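PDB 4TX3: peptide synthetase, module 7 from Actinoplanes teichomyceticus, which probably serves in teicoplanin assembly, its condensation-like X domain recruiting the cytochrome P450 enzymes that crosslink the peptide rather than forming peptide bonds. Local coordinates for residues G418-A423 with S434-L439; V238-D243 with F401-R406; T219-D224 with Y361-Q366. One frame throughout, in Å; residues are numbered along the deposited sequence.

Contact 1: G418-A423 with S434-L439; sequences GALHYA and SLARRL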
ATOM      1  N   GLY B 418      -8.632 -11.738 -17.353  1.00 40.46           N
ATOM      2  CA  GLY B 418      -9.324 -12.394 -16.265  1.00 38.47           C
ATOM      3  C   GLY B 418      -9.742 -13.828 -16.462  1.00 38.78           C
ATOM      4  O   GLY B 418      -9.303 -14.504 -17.397  1.00 43.55           O
ATOM      5  N   ALA B 419     -10.598 -14.289 -15.562  1.00 31.38           N
ATOM      6  CA  ALA B 419     -11.027 -15.665 -15.582  1.00 37.52           C
ATOM      7  C   ALA B 419     -12.444 -15.800 -15.068  1.00 39.27           C
ATOM      8  O   ALA B 419     -12.888 -15.009 -14.235  1.00 36.82           O
ATOM      9  CB  ALA B 419     -10.095 -16.519 -14.760  1.00 38.02           C
ATOM     10  N   LEU B 420     -13.138 -16.808 -15.589  1.00 35.39           N
ATOM     11  CA  LEU B 420     -14.460 -17.178 -15.121  1.00 38.79           C
ATOM     12  C   LEU B 420     -14.342 -18.455 -14.303  1.00 37.02           C
ATOM     13  O   LEU B 420     -13.948 -19.488 -14.830  1.00 40.12           O
ATOM     14  CB  LEU B 420     -15.435 -17.377 -16.299  1.00 32.01           C
ATOM     15  CG  LEU B 420     -16.788 -17.994 -15.933  1.00 35.55           C
ATOM     16  CD1 LEU B 420     -17.550 -17.124 -14.916  1.00 34.28           C
ATOM     17  CD2 LEU B 420     -17.635 -18.224 -17.152  1.00 32.25           C
ATOM     18  N   HIS B 421     -14.661 -18.392 -13.016  1.00 31.17           N
ATOM     19  CA  HIS B 421     -14.689 -19.602 -12.214  1.00 35.66           C
ATOM     20  C   HIS B 421     -16.108 -20.151 -12.203  1.00 35.85           C
ATOM     21  O   HIS B 421     -17.063 -19.384 -12.128  1.00 38.61           O
ATOM     22  CB  HIS B 421     -14.194 -19.326 -10.798  1.00 37.84           C
ATOM     23  CG  HIS B 421     -12.795 -18.788 -10.743  1.00 37.05           C
ATOM     24  ND1 HIS B 421     -11.789 -19.400 -10.029  1.00 42.26           N
ATOM     25  CD2 HIS B 421     -12.239 -17.687 -11.301  1.00 41.55           C
ATOM     26  CE1 HIS B 421     -10.674 -18.703 -10.154  1.00 42.44           C
ATOM     27  NE2 HIS B 421     -10.918 -17.660 -10.922  1.00 42.65           N
ATOM     28  N   TYR B 422     -16.260 -21.465 -12.295  1.00 32.41           N
ATOM     29  CA  TYR B 422     -17.602 -22.035 -12.322  1.00 37.31           C
ATOM     30  C   TYR B 422     -17.701 -23.289 -11.495  1.00 35.55           C
ATOM     31  O   TYR B 422     -16.711 -23.975 -11.249  1.00 36.07           O
ATOM     32  CB  TYR B 422     -18.034 -22.351 -13.756  1.00 38.88           C
ATOM     33  CG  TYR B 422     -17.130 -23.356 -14.422  1.00 40.99           C
ATOM     34  CD1 TYR B 422     -15.950 -22.951 -15.041  1.00 39.42           C
ATOM     35  CD2 TYR B 422     -17.438 -24.712 -14.417  1.00 40.53           C
ATOM     36  CE1 TYR B 422     -15.107 -23.864 -15.648  1.00 40.11           C
ATOM     37  CE2 TYR B 422     -16.594 -25.635 -15.018  1.00 41.95           C
ATOM     38  CZ  TYR B 422     -15.434 -25.203 -15.630  1.00 40.78           C
ATOM     39  OH  TYR B 422     -14.596 -26.111 -16.236  1.00 44.74           O
ATOM     40  N   ALA B 423     -18.924 -23.591 -11.089  1.00 35.64           N
ATOM     41  CA  ALA B 423     -19.195 -24.764 -10.279  1.00 36.91           C
ATOM     42  C   ALA B 423     -19.207 -25.984 -11.189  1.00 39.04           C
ATOM     43  O   ALA B 423     -20.127 -26.162 -11.988  1.00 36.59           O
ATOM     44  CB  ALA B 423     -20.518 -24.609  -9.539  1.00 30.75           C
ATOM     45  N   SER B 434     -18.012 -20.719 -23.559  1.00 36.95           N
ATOM     46  CA  SER B 434     -18.985 -19.958 -24.334  1.00 33.81           C
ATOM     47  C   SER B 434     -19.419 -18.688 -23.605  1.00 33.21           C
ATOM     48  O   SER B 434     -19.450 -17.594 -24.184  1.00 31.00           O
ATOM     49  CB  SER B 434     -20.212 -20.814 -24.630  1.00 31.86           C
ATOM     50  OG  SER B 434     -19.844 -21.986 -25.314  1.00 37.34           O
ATOM     51  N   LEU B 435     -19.761 -18.848 -22.334  1.00 31.15           N
ATOM     52  CA  LEU B 435     -20.111 -17.721 -21.495  1.00 34.96           C
ATOM     53  C   LEU B 435     -19.018 -16.686 -21.470  1.00 33.12           C
ATOM     54  O   LEU B 435     -19.290 -15.503 -21.660  1.00 34.99           O
ATOM     55  CB  LEU B 435     -20.404 -18.176 -20.067  1.00 40.89           C
ATOM     56  CG  LEU B 435     -21.884 -18.262 -19.712  1.00 43.79           C
ATOM     57  CD1 LEU B 435     -22.030 -18.886 -18.342  1.00 45.18           C
ATOM     58  CD2 LEU B 435     -22.541 -16.879 -19.785  1.00 35.52           C
ATOM     59  N   ALA B 436     -17.783 -17.126 -21.234  1.00 34.80           N
ATOM     60  CA  ALA B 436     -16.653 -16.201 -21.171  1.00 32.48           C
ATOM     61  C   ALA B 436     -16.485 -15.487 -22.493  1.00 31.96           C
ATOM     62  O   ALA B 436     -16.361 -14.256 -22.526  1.00 35.29           O
ATOM     63  CB  ALA B 436     -15.376 -16.921 -20.787  1.00 33.39           C
ATOM     64  N   ARG B 437     -16.501 -16.242 -23.587  1.00 30.48           N
ATOM     65  CA  ARG B 437     -16.326 -15.630 -24.906  1.00 33.96           C
ATOM     66  C   ARG B 437     -17.487 -14.695 -25.281  1.00 30.98           C
ATOM     67  O   ARG B 437     -17.278 -13.646 -25.905  1.00 33.03           O
ATOM     68  CB  ARG B 437     -16.132 -16.714 -25.973  1.00 37.12           C
ATOM     69  CG  ARG B 437     -14.745 -17.367 -25.914  1.00 40.47           C
ATOM     70  CD  ARG B 437     -14.646 -18.641 -26.747  1.00 42.10           C
ATOM     71  NE  ARG B 437     -14.674 -18.372 -28.180  1.00 52.99           N
ATOM     72  CZ  ARG B 437     -15.205 -19.192 -29.085  1.00 55.72           C
ATOM     73  NH1 ARG B 437     -15.769 -20.337 -28.702  1.00 53.34           N
ATOM     74  NH2 ARG B 437     -15.184 -18.860 -30.372  1.00 48.71           N
ATOM     75  N   ARG B 438     -18.707 -15.050 -24.893  1.00 31.04           N
ATOM     76  CA  ARG B 438     -19.846 -14.177 -25.175  1.00 31.59           C
ATOM     77  C   ARG B 438     -19.775 -12.873 -24.369  1.00 32.50           C
ATOM     78  O   ARG B 438     -20.117 -11.798 -24.881  1.00 32.97           O
ATOM     79  CB  ARG B 438     -21.156 -14.921 -24.922  1.00 30.47           C
ATOM     80  CG  ARG B 438     -21.569 -15.692 -26.147  1.00 32.77           C
ATOM     81  CD  ARG B 438     -22.499 -16.841 -25.863  1.00 33.25           C
ATOM     82  NE  ARG B 438     -22.846 -17.520 -27.109  1.00 37.86           N
ATOM     83  CZ  ARG B 438     -23.386 -18.735 -27.182  1.00 37.42           C
ATOM     84  NH1 ARG B 438     -23.644 -19.424 -26.074  1.00 39.49           N
ATOM     85  NH2 ARG B 438     -23.667 -19.268 -28.365  1.00 36.66           N
ATOM     86  N   LEU B 439     -19.287 -12.947 -23.133  1.00 29.92           N
ATOM     87  CA  LEU B 439     -19.159 -11.738 -22.333  1.00 31.53           C
ATOM     88  C   LEU B 439     -18.173 -10.790 -23.005  1.00 32.80           C
ATOM     89  O   LEU B 439     -18.415  -9.574 -23.058  1.00 32.45           O
ATOM     90  CB  LEU B 439     -18.740 -12.048 -20.888  1.00 26.35           C
ATOM     91  CG  LEU B 439     -18.469 -10.777 -20.065  1.00 30.31           C
ATOM     92  CD1 LEU B 439     -19.705  -9.871 -19.943  1.00 27.65           C
ATOM     93  CD2 LEU B 439     -17.916 -11.109 -18.691  1.00 29.14           C
TER
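Leu420 leaves the strand toward the helix and sets one methyl, CD2, against the root of Leu435. The nearest approach is Leu420 CD2 to Leu435 CB, 4.0 Å, so a branch end meets the base of a side chain and not another branch end. The two leucines cross obliquely, and Leu435 continues past its neighbour toward other partners. On the flank of the same methyl sits Ala436, with Leu420 CD2 4.5 Å from Ala436 CB; the methyl therefore lies over two consecutive residues of one helical turn. What puts it there is the first torsion of Leu420, which turns CG away from the backbone N (chi1 170°) and extends the branch from strand to helix.

Residue size suits the spacing. The backbones come to 6.5 Å between Leu420 CA and Ala436 CA, close enough that the short methyl of alanine fills its place under the strand, while leucine supplies the longer reach on the other side. No hydrogen bond joins the segments; the contact is wholly apolar and buried. Polar groups of the helix backbone are met within the helix, as in the bond from Leu439 N to Leu435 O, 3.0 Å. Arg437 and Arg438 lie off this interface, where they bond to the backbone oxygens of Asp462 and Ile459 respectively.

The strand is an inner one, its backbone bonded to Val238 and Gly236 along one edge and to Ala402 and Ala400 along the other. Helix 429-448, which follows it in the chain, lies on one face of this sheet: Ala436 also touches Val238 and Leu240 of strand 235-242, Leu435 reaches Leu399 of strand 399-407, and helix 261-278 packs beside it through Tyr276 and Leu272.

Contact 2: V238-D243 with F401-R406; sequences VALRLD and FALTER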
ATOM      1  N   VAL B 238     -11.798 -20.664 -16.799  1.00 37.39           N
ATOM      2  CA  VAL B 238     -11.521 -20.368 -18.195  1.00 35.48           C
ATOM      3  C   VAL B 238     -11.013 -18.930 -18.262  1.00 39.03           C
ATOM      4  O   VAL B 238     -11.575 -18.031 -17.626  1.00 40.56           O
ATOM      5  CB  VAL B 238     -12.776 -20.538 -19.109  1.00 44.28           C
ATOM      6  CG1 VAL B 238     -13.264 -21.966 -19.086  1.00 44.69           C
ATOM      7  CG2 VAL B 238     -13.915 -19.621 -18.674  1.00 39.67           C
ATOM      8  N   ALA B 239      -9.932 -18.715 -19.006  1.00 37.32           N
ATOM      9  CA  ALA B 239      -9.369 -17.384 -19.155  1.00 36.71           C
ATOM     10  C   ALA B 239     -10.246 -16.553 -20.064  1.00 41.12           C
ATOM     11  O   ALA B 239     -11.157 -17.062 -20.717  1.00 40.21           O
ATOM     12  CB  ALA B 239      -7.951 -17.444 -19.700  1.00 27.66           C
ATOM     13  N   LEU B 240      -9.937 -15.270 -20.130  1.00 40.08           N
ATOM     14  CA  LEU B 240     -10.815 -14.332 -20.779  1.00 39.81           C
ATOM     15  C   LEU B 240     -10.040 -13.046 -20.996  1.00 43.47           C
ATOM     16  O   LEU B 240      -9.386 -12.567 -20.063  1.00 41.18           O
ATOM     17  CB  LEU B 240     -12.050 -14.129 -19.897  1.00 42.40           C
ATOM     18  CG  LEU B 240     -13.088 -13.028 -20.030  1.00 43.74           C
ATOM     19  CD1 LEU B 240     -14.228 -13.413 -19.133  1.00 43.77           C
ATOM     20  CD2 LEU B 240     -12.544 -11.694 -19.589  1.00 44.70           C
ATOM     21  N   ARG B 241     -10.100 -12.492 -22.208  1.00 39.79           N
ATOM     22  CA  ARG B 241      -9.481 -11.199 -22.468  1.00 36.44           C
ATOM     23  C   ARG B 241     -10.391 -10.250 -23.249  1.00 36.99           C
ATOM     24  O   ARG B 241     -11.082 -10.674 -24.161  1.00 39.72           O
ATOM     25  CB  ARG B 241      -8.162 -11.368 -23.231  1.00 41.83           C
ATOM     26  CG  ARG B 241      -7.373 -10.054 -23.316  1.00 44.52           C
ATOM     27  CD  ARG B 241      -6.295 -10.005 -24.399  1.00 47.09           C
ATOM     28  NE  ARG B 241      -5.897  -8.614 -24.623  1.00 46.32           N
ATOM     29  CZ  ARG B 241      -4.993  -7.970 -23.889  1.00 45.06           C
ATOM     30  NH1 ARG B 241      -4.366  -8.597 -22.895  1.00 46.52           N
ATOM     31  NH2 ARG B 241      -4.712  -6.701 -24.149  1.00 37.41           N
ATOM     32  N   LEU B 242     -10.376  -8.971 -22.867  1.00 35.93           N
ATOM     33  CA  LEU B 242     -10.888  -7.854 -23.664  1.00 31.84           C
ATOM     34  C   LEU B 242      -9.724  -6.975 -24.118  1.00 37.97           C
ATOM     35  O   LEU B 242      -8.950  -6.501 -23.282  1.00 41.60           O
ATOM     36  CB  LEU B 242     -11.880  -7.014 -22.853  1.00 31.36           C
ATOM     37  CG  LEU B 242     -12.420  -5.772 -23.557  1.00 31.84           C
ATOM     38  CD1 LEU B 242     -13.288  -6.161 -24.777  1.00 31.41           C
ATOM     39  CD2 LEU B 242     -13.198  -4.919 -22.575  1.00 29.72           C
ATOM     40  N   ASP B 243      -9.586  -6.752 -25.427  1.00 40.35           N
ATOM     41  CA  ASP B 243      -8.404  -6.056 -25.966  1.00 35.03           C
ATOM     42  C   ASP B 243      -8.370  -4.590 -25.519  1.00 36.89           C
ATOM     43  O   ASP B 243      -9.370  -4.072 -25.029  1.00 40.09           O
ATOM     44  CB  ASP B 243      -8.368  -6.149 -27.501  1.00 33.54           C
ATOM     45  CG  ASP B 243      -7.971  -7.532 -28.000  1.00 37.32           C
ATOM     46  OD1 ASP B 243      -7.255  -8.256 -27.270  1.00 39.92           O
ATOM     47  OD2 ASP B 243      -8.374  -7.904 -29.127  1.00 39.49           O
ATOM     48  N   PHE B 401     -16.965 -14.180 -11.988  1.00 36.41           N
ATOM     49  CA  PHE B 401     -16.039 -13.531 -12.894  1.00 34.30           C
ATOM     50  C   PHE B 401     -15.037 -12.729 -12.097  1.00 38.57           C
ATOM     51  O   PHE B 401     -15.430 -11.941 -11.220  1.00 37.33           O
ATOM     52  CB  PHE B 401     -16.778 -12.608 -13.862  1.00 34.70           C
ATOM     53  CG  PHE B 401     -17.648 -13.327 -14.872  1.00 34.98           C
ATOM     54  CD1 PHE B 401     -18.928 -13.732 -14.543  1.00 35.50           C
ATOM     55  CD2 PHE B 401     -17.199 -13.547 -16.159  1.00 36.44           C
ATOM     56  CE1 PHE B 401     -19.729 -14.364 -15.468  1.00 36.33           C
ATOM     57  CE2 PHE B 401     -18.000 -14.181 -17.084  1.00 35.92           C
ATOM     58  CZ  PHE B 401     -19.266 -14.582 -16.739  1.00 31.72           C
ATOM     59  N   ALA B 402     -13.753 -12.935 -12.401  1.00 36.17           N
ATOM     60  CA  ALA B 402     -12.667 -12.141 -11.828  1.00 34.72           C
ATOM     61  C   ALA B 402     -11.875 -11.446 -12.945  1.00 38.00           C
ATOM     62  O   ALA B 402     -11.055 -12.067 -13.631  1.00 38.66           O
ATOM     63  CB  ALA B 402     -11.757 -13.013 -10.982  1.00 32.06           C
ATOM     64  N   LEU B 403     -12.140 -10.157 -13.123  1.00 35.12           N
ATOM     65  CA  LEU B 403     -11.531  -9.362 -14.179  1.00 35.32           C
ATOM     66  C   LEU B 403     -10.598  -8.316 -13.608  1.00 37.06           C
ATOM     67  O   LEU B 403     -10.936  -7.652 -12.616  1.00 37.00           O
ATOM     68  CB  LEU B 403     -12.597  -8.661 -15.031  1.00 32.54           C
ATOM     69  CG  LEU B 403     -13.779  -9.447 -15.602  1.00 34.24           C
ATOM     70  CD1 LEU B 403     -14.491  -8.570 -16.605  1.00 27.63           C
ATOM     71  CD2 LEU B 403     -13.343 -10.745 -16.241  1.00 35.00           C
ATOM     72  N   THR B 404      -9.442  -8.158 -14.255  1.00 36.25           N
ATOM     73  CA  THR B 404      -8.448  -7.155 -13.882  1.00 36.05           C
ATOM     74  C   THR B 404      -8.220  -6.137 -14.995  1.00 38.80           C
ATOM     75  O   THR B 404      -7.865  -6.511 -16.107  1.00 38.07           O
ATOM     76  CB  THR B 404      -7.094  -7.801 -13.551  1.00 39.07           C
ATOM     77  OG1 THR B 404      -7.252  -8.697 -12.451  1.00 44.50           O
ATOM     78  CG2 THR B 404      -6.050  -6.736 -13.194  1.00 44.06           C
ATOM     79  N   GLU B 405      -8.411  -4.856 -14.684  1.00 40.57           N
ATOM     80  CA  GLU B 405      -8.058  -3.766 -15.593  1.00 39.45           C
ATOM     81  C   GLU B 405      -6.550  -3.555 -15.645  1.00 42.29           C
ATOM     82  O   GLU B 405      -5.946  -3.244 -14.621  1.00 43.83           O
ATOM     83  CB  GLU B 405      -8.722  -2.452 -15.158  1.00 45.67           C
ATOM     84  CG  GLU B 405     -10.240  -2.355 -15.338  1.00 40.63           C
ATOM     85  CD  GLU B 405     -10.733  -0.907 -15.250  1.00 50.15           C
ATOM     86  OE1 GLU B 405     -10.842  -0.376 -14.119  1.00 52.77           O
ATOM     87  OE2 GLU B 405     -10.992  -0.288 -16.316  1.00 42.45           O
ATOM     88  N   ARG B 406      -5.947  -3.725 -16.822  1.00 40.55           N
ATOM     89  CA  ARG B 406      -4.545  -3.354 -17.036  1.00 41.18           C
ATOM     90  C   ARG B 406      -4.447  -1.875 -17.375  1.00 44.54           C
ATOM     91  O   ARG B 406      -5.360  -1.309 -17.974  1.00 36.52           O
ATOM     92  CB  ARG B 406      -3.906  -4.159 -18.175  1.00 41.01           C
ATOM     93  CG  ARG B 406      -3.771  -5.647 -17.939  1.00 41.84           C
ATOM     94  CD  ARG B 406      -2.966  -5.902 -16.713  1.00 48.07           C
ATOM     95  NE  ARG B 406      -2.800  -7.323 -16.463  1.00 52.37           N
ATOM     96  CZ  ARG B 406      -2.301  -7.814 -15.334  1.00 54.33           C
ATOM     97  NH1 ARG B 406      -1.930  -6.984 -14.361  1.00 51.64           N
ATOM     98  NH2 ARG B 406      -2.187  -9.128 -15.174  1.00 52.89           N
TER
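Leu240 meets Leu403 and Phe401 across the width of an intervening strand, and every contact between the segments is apolar. The two leucines cross at about a right angle with their branch ends together, Leu240 CD2 lying 3.6 Å from Leu403 CD2. The other methyl, Leu240 CD1, comes up to the edge of the Phe401 ring near its plane, 4.2 Å from CD2 of Phe401. A chi1 of 166° lays CG of Leu240 beside the carbonyl carbon, and from there the side chain reaches over the middle strand, where Gly418 lies between the two leucines and has no side chain to stand in their way. Long branched chains suit this place, because Leu240 CA and Leu403 CA are 8.3 Å apart.

The ionic interaction is local to one segment. Arg241, on the opposite face of its strand from Leu240, bonds through NE to Asp243 OD1 at 3.0 Å; the carboxylate accepts with its anti lone pair, nearly in the guanidinium plane, and the bond is bent to 146°. Arg406 has its own mate in Glu417.

Strands 235-242 and 399-407 are second neighbours in the sheet, each hydrogen-bonded to strand 413-423 between them. Helix 429-448 covers the cluster with Val440 against Leu240 and Leu439 against Phe401, and helix 261-278 adds Val265 against Leu403 and Leu269 against Phe401.

Contact 3: T219-D224 with Y361-Q366; sequences TVLPFD and YQVGLQ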
ATOM      1  N   THR B 219     -30.994 -18.092 -10.199  1.00 39.54           N
ATOM      2  CA  THR B 219     -30.846 -17.469 -11.510  1.00 33.47           C
ATOM      3  C   THR B 219     -30.910 -18.584 -12.547  1.00 34.76           C
ATOM      4  O   THR B 219     -30.314 -19.640 -12.335  1.00 40.29           O
ATOM      5  CB  THR B 219     -29.503 -16.691 -11.624  1.00 36.96           C
ATOM      6  OG1 THR B 219     -29.388 -15.757 -10.542  1.00 36.40           O
ATOM      7  CG2 THR B 219     -29.402 -15.935 -12.955  1.00 31.87           C
ATOM      8  N   VAL B 220     -31.638 -18.385 -13.645  1.00 30.56           N
ATOM      9  CA  VAL B 220     -31.662 -19.378 -14.722  1.00 34.45           C
ATOM     10  C   VAL B 220     -30.364 -19.349 -15.512  1.00 32.41           C
ATOM     11  O   VAL B 220     -30.020 -18.327 -16.095  1.00 39.78           O
ATOM     12  CB  VAL B 220     -32.832 -19.157 -15.711  1.00 39.74           C
ATOM     13  CG1 VAL B 220     -32.680 -20.078 -16.917  1.00 32.60           C
ATOM     14  CG2 VAL B 220     -34.145 -19.406 -15.036  1.00 31.52           C
ATOM     15  N   LEU B 221     -29.643 -20.460 -15.550  1.00 34.63           N
ATOM     16  CA  LEU B 221     -28.332 -20.481 -16.213  1.00 34.34           C
ATOM     17  C   LEU B 221     -28.196 -21.737 -17.074  1.00 34.24           C
ATOM     18  O   LEU B 221     -28.963 -22.677 -16.914  1.00 42.81           O
ATOM     19  CB  LEU B 221     -27.215 -20.402 -15.165  1.00 33.05           C
ATOM     20  CG  LEU B 221     -27.209 -19.172 -14.241  1.00 34.16           C
ATOM     21  CD1 LEU B 221     -26.453 -19.466 -12.956  1.00 35.01           C
ATOM     22  CD2 LEU B 221     -26.624 -17.932 -14.917  1.00 28.84           C
ATOM     23  N   PRO B 222     -27.234 -21.768 -18.002  1.00 36.72           N
ATOM     24  CA  PRO B 222     -27.210 -22.957 -18.869  1.00 38.75           C
ATOM     25  C   PRO B 222     -26.543 -24.183 -18.221  1.00 39.78           C
ATOM     26  O   PRO B 222     -25.417 -24.562 -18.595  1.00 38.46           O
ATOM     27  CB  PRO B 222     -26.406 -22.478 -20.084  1.00 36.13           C
ATOM     28  CG  PRO B 222     -25.458 -21.478 -19.506  1.00 38.42           C
ATOM     29  CD  PRO B 222     -26.249 -20.755 -18.427  1.00 38.50           C
ATOM     30  N   PHE B 223     -27.245 -24.801 -17.272  1.00 33.82           N
ATOM     31  CA  PHE B 223     -26.697 -25.934 -16.522  1.00 41.32           C
ATOM     32  C   PHE B 223     -26.434 -27.146 -17.422  1.00 39.70           C
ATOM     33  O   PHE B 223     -27.113 -27.330 -18.426  1.00 43.77           O
ATOM     34  CB  PHE B 223     -27.641 -26.342 -15.386  1.00 40.66           C
ATOM     35  CG  PHE B 223     -27.876 -25.266 -14.355  1.00 40.60           C
ATOM     36  CD1 PHE B 223     -26.820 -24.689 -13.673  1.00 39.14           C
ATOM     37  CD2 PHE B 223     -29.167 -24.850 -14.052  1.00 41.41           C
ATOM     38  CE1 PHE B 223     -27.051 -23.707 -12.711  1.00 39.48           C
ATOM     39  CE2 PHE B 223     -29.396 -23.863 -13.105  1.00 41.99           C
ATOM     40  CZ  PHE B 223     -28.337 -23.299 -12.432  1.00 39.68           C
ATOM     41  N   ASP B 224     -25.445 -27.958 -17.067  1.00 36.58           N
ATOM     42  CA  ASP B 224     -25.217 -29.227 -17.754  1.00 37.48           C
ATOM     43  C   ASP B 224     -25.753 -30.387 -16.905  1.00 39.58           C
ATOM     44  O   ASP B 224     -25.983 -31.484 -17.415  1.00 41.44           O
ATOM     45  CB  ASP B 224     -23.728 -29.429 -18.057  1.00 37.54           C
ATOM     46  CG  ASP B 224     -23.235 -28.549 -19.190  1.00 40.29           C
ATOM     47  OD1 ASP B 224     -23.819 -28.586 -20.290  1.00 41.42           O
ATOM     48  OD2 ASP B 224     -22.265 -27.798 -18.980  1.00 39.60           O
ATOM     49  N   TYR B 361     -27.884 -14.371  -4.589  1.00 34.82           N
ATOM     50  CA  TYR B 361     -27.277 -14.403  -5.919  1.00 34.49           C
ATOM     51  C   TYR B 361     -26.369 -15.599  -6.140  1.00 33.02           C
ATOM     52  O   TYR B 361     -25.774 -16.131  -5.208  1.00 33.64           O
ATOM     53  CB  TYR B 361     -26.503 -13.105  -6.214  1.00 32.14           C
ATOM     54  CG  TYR B 361     -25.270 -12.871  -5.375  1.00 36.09           C
ATOM     55  CD1 TYR B 361     -25.357 -12.256  -4.129  1.00 33.17           C
ATOM     56  CD2 TYR B 361     -24.007 -13.241  -5.843  1.00 36.34           C
ATOM     57  CE1 TYR B 361     -24.223 -12.031  -3.367  1.00 32.75           C
ATOM     58  CE2 TYR B 361     -22.866 -13.025  -5.091  1.00 32.43           C
ATOM     59  CZ  TYR B 361     -22.980 -12.416  -3.853  1.00 36.91           C
ATOM     60  OH  TYR B 361     -21.841 -12.193  -3.103  1.00 37.52           O
ATOM     61  N   GLN B 362     -26.275 -16.009  -7.401  1.00 33.13           N
ATOM     62  CA  GLN B 362     -25.522 -17.185  -7.793  1.00 31.72           C
ATOM     63  C   GLN B 362     -24.450 -16.812  -8.831  1.00 35.12           C
ATOM     64  O   GLN B 362     -23.599 -17.640  -9.201  1.00 32.62           O
ATOM     65  CB  GLN B 362     -26.471 -18.262  -8.337  1.00 32.33           C
ATOM     66  CG  GLN B 362     -27.506 -18.768  -7.332  1.00 32.99           C
ATOM     67  CD  GLN B 362     -28.659 -17.797  -7.125  1.00 36.56           C
ATOM     68  OE1 GLN B 362     -29.202 -17.259  -8.083  1.00 40.51           O
ATOM     69  NE2 GLN B 362     -29.026 -17.562  -5.869  1.00 33.70           N
ATOM     70  N   VAL B 363     -24.502 -15.564  -9.298  1.00 31.43           N
ATOM     71  CA  VAL B 363     -23.512 -15.028 -10.225  1.00 30.30           C
ATOM     72  C   VAL B 363     -22.761 -13.867  -9.584  1.00 33.86           C
ATOM     73  O   VAL B 363     -23.384 -12.910  -9.116  1.00 34.24           O
ATOM     74  CB  VAL B 363     -24.157 -14.542 -11.533  1.00 33.14           C
ATOM     75  CG1 VAL B 363     -23.075 -14.077 -12.530  1.00 25.15           C
ATOM     76  CG2 VAL B 363     -25.019 -15.642 -12.127  1.00 31.14           C
ATOM     77  N   GLY B 364     -21.429 -13.952  -9.557  1.00 29.94           N
ATOM     78  CA  GLY B 364     -20.619 -12.913  -8.951  1.00 25.92           C
ATOM     79  C   GLY B 364     -19.724 -12.205  -9.952  1.00 33.32           C
ATOM     80  O   GLY B 364     -19.293 -12.804 -10.949  1.00 31.96           O
ATOM     81  N   LEU B 365     -19.440 -10.929  -9.694  1.00 31.02           N
ATOM     82  CA  LEU B 365     -18.543 -10.168 -10.555  1.00 30.25           C
ATOM     83  C   LEU B 365     -17.529  -9.349  -9.765  1.00 32.89           C
ATOM     84  O   LEU B 365     -17.872  -8.598  -8.863  1.00 30.48           O
ATOM     85  CB  LEU B 365     -19.333  -9.249 -11.481  1.00 28.79           C
ATOM     86  CG  LEU B 365     -18.515  -8.283 -12.342  1.00 27.89           C
ATOM     87  CD1 LEU B 365     -17.546  -9.028 -13.222  1.00 29.19           C
ATOM     88  CD2 LEU B 365     -19.439  -7.448 -13.183  1.00 28.01           C
ATOM     89  N   GLN B 366     -16.266  -9.516 -10.131  1.00 33.44           N
ATOM     90  CA  GLN B 366     -15.158  -8.800  -9.520  1.00 31.81           C
ATOM     91  C   GLN B 366     -14.363  -8.088 -10.621  1.00 31.96           C
ATOM     92  O   GLN B 366     -13.873  -8.726 -11.539  1.00 30.88           O
ATOM     93  CB  GLN B 366     -14.268  -9.786  -8.755  1.00 31.76           C
ATOM     94  CG  GLN B 366     -13.835  -9.337  -7.386  1.00 36.78           C
ATOM     95  CD  GLN B 366     -14.979  -9.264  -6.391  1.00 40.68           C
ATOM     96  OE1 GLN B 366     -15.972 -10.010  -6.466  1.00 39.20           O
ATOM     97  NE2 GLN B 366     -14.849  -8.347  -5.449  1.00 43.57           N
TER
HETATM   98  O   HOH W   1     -27.108 -14.385  -9.487  1.00 32.07           O
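Thr219 grips the side-chain carbonyl of Gln362 with two donors. The hydroxyl gives the firmer bond, Thr219 OG1 to Gln362 OE1 at 2.9 Å, approaching at a C=O...donor angle of 157° and tilted somewhat from the carbonyl plane. The backbone N of Thr219 adds a weak bond to the same OE1, bent to 117°. Both can serve one oxygen because chi1 of Thr219 (-54°) sets OG1 beside its own N. The hydroxyl is also an acceptor: a water donates to Thr219 OG1 at 2.9 Å and takes the hydrogen of Gln362 N at 2.8 Å, bridging the loop to the residue just before strand 363-369 a second time. The other half of the amide, Gln362 NE2, donates to His358 O.

Next to this polar cluster, Leu221 CD2 packs 4.0 Å from Val363 CG2, and Leu221 also touches Leu273 of helix 261-278.

A leucine in place of Gln362 would probably leave the hydroxyl and N of Thr219 without their shared acceptor and His358 O without this donor. Glutamine suits the site because its amide offers an acceptor to the loop and a donor to His358, so the 219-224 loop is tied to the start of strand 363-369 by neutral, directional bonds.

In the fold
All three contacts belong to one lobe of the condensation-type fold and reach the same four-stranded mixed sheet, ordered 235-242, 413-423, 399-407, 363-369. Centres of contacts 1 and 2 lie about 9 Å apart, those of 1 and 3 about 11 Å, and those of 2 and 3 about 18 Å. Contacts 1 and 2 join directly where Leu420 and Leu439 pack on Phe401; contacts 2 and 3 join through the backbones of Phe401, Leu403 and Gln366. Along the chain the segments of contacts 3 and 2 alternate, whereas contact 1 follows both. Distant stretches of sequence are thus gathered into one sheet, with helix 429-448, the last helix in the sequence, packed on one face.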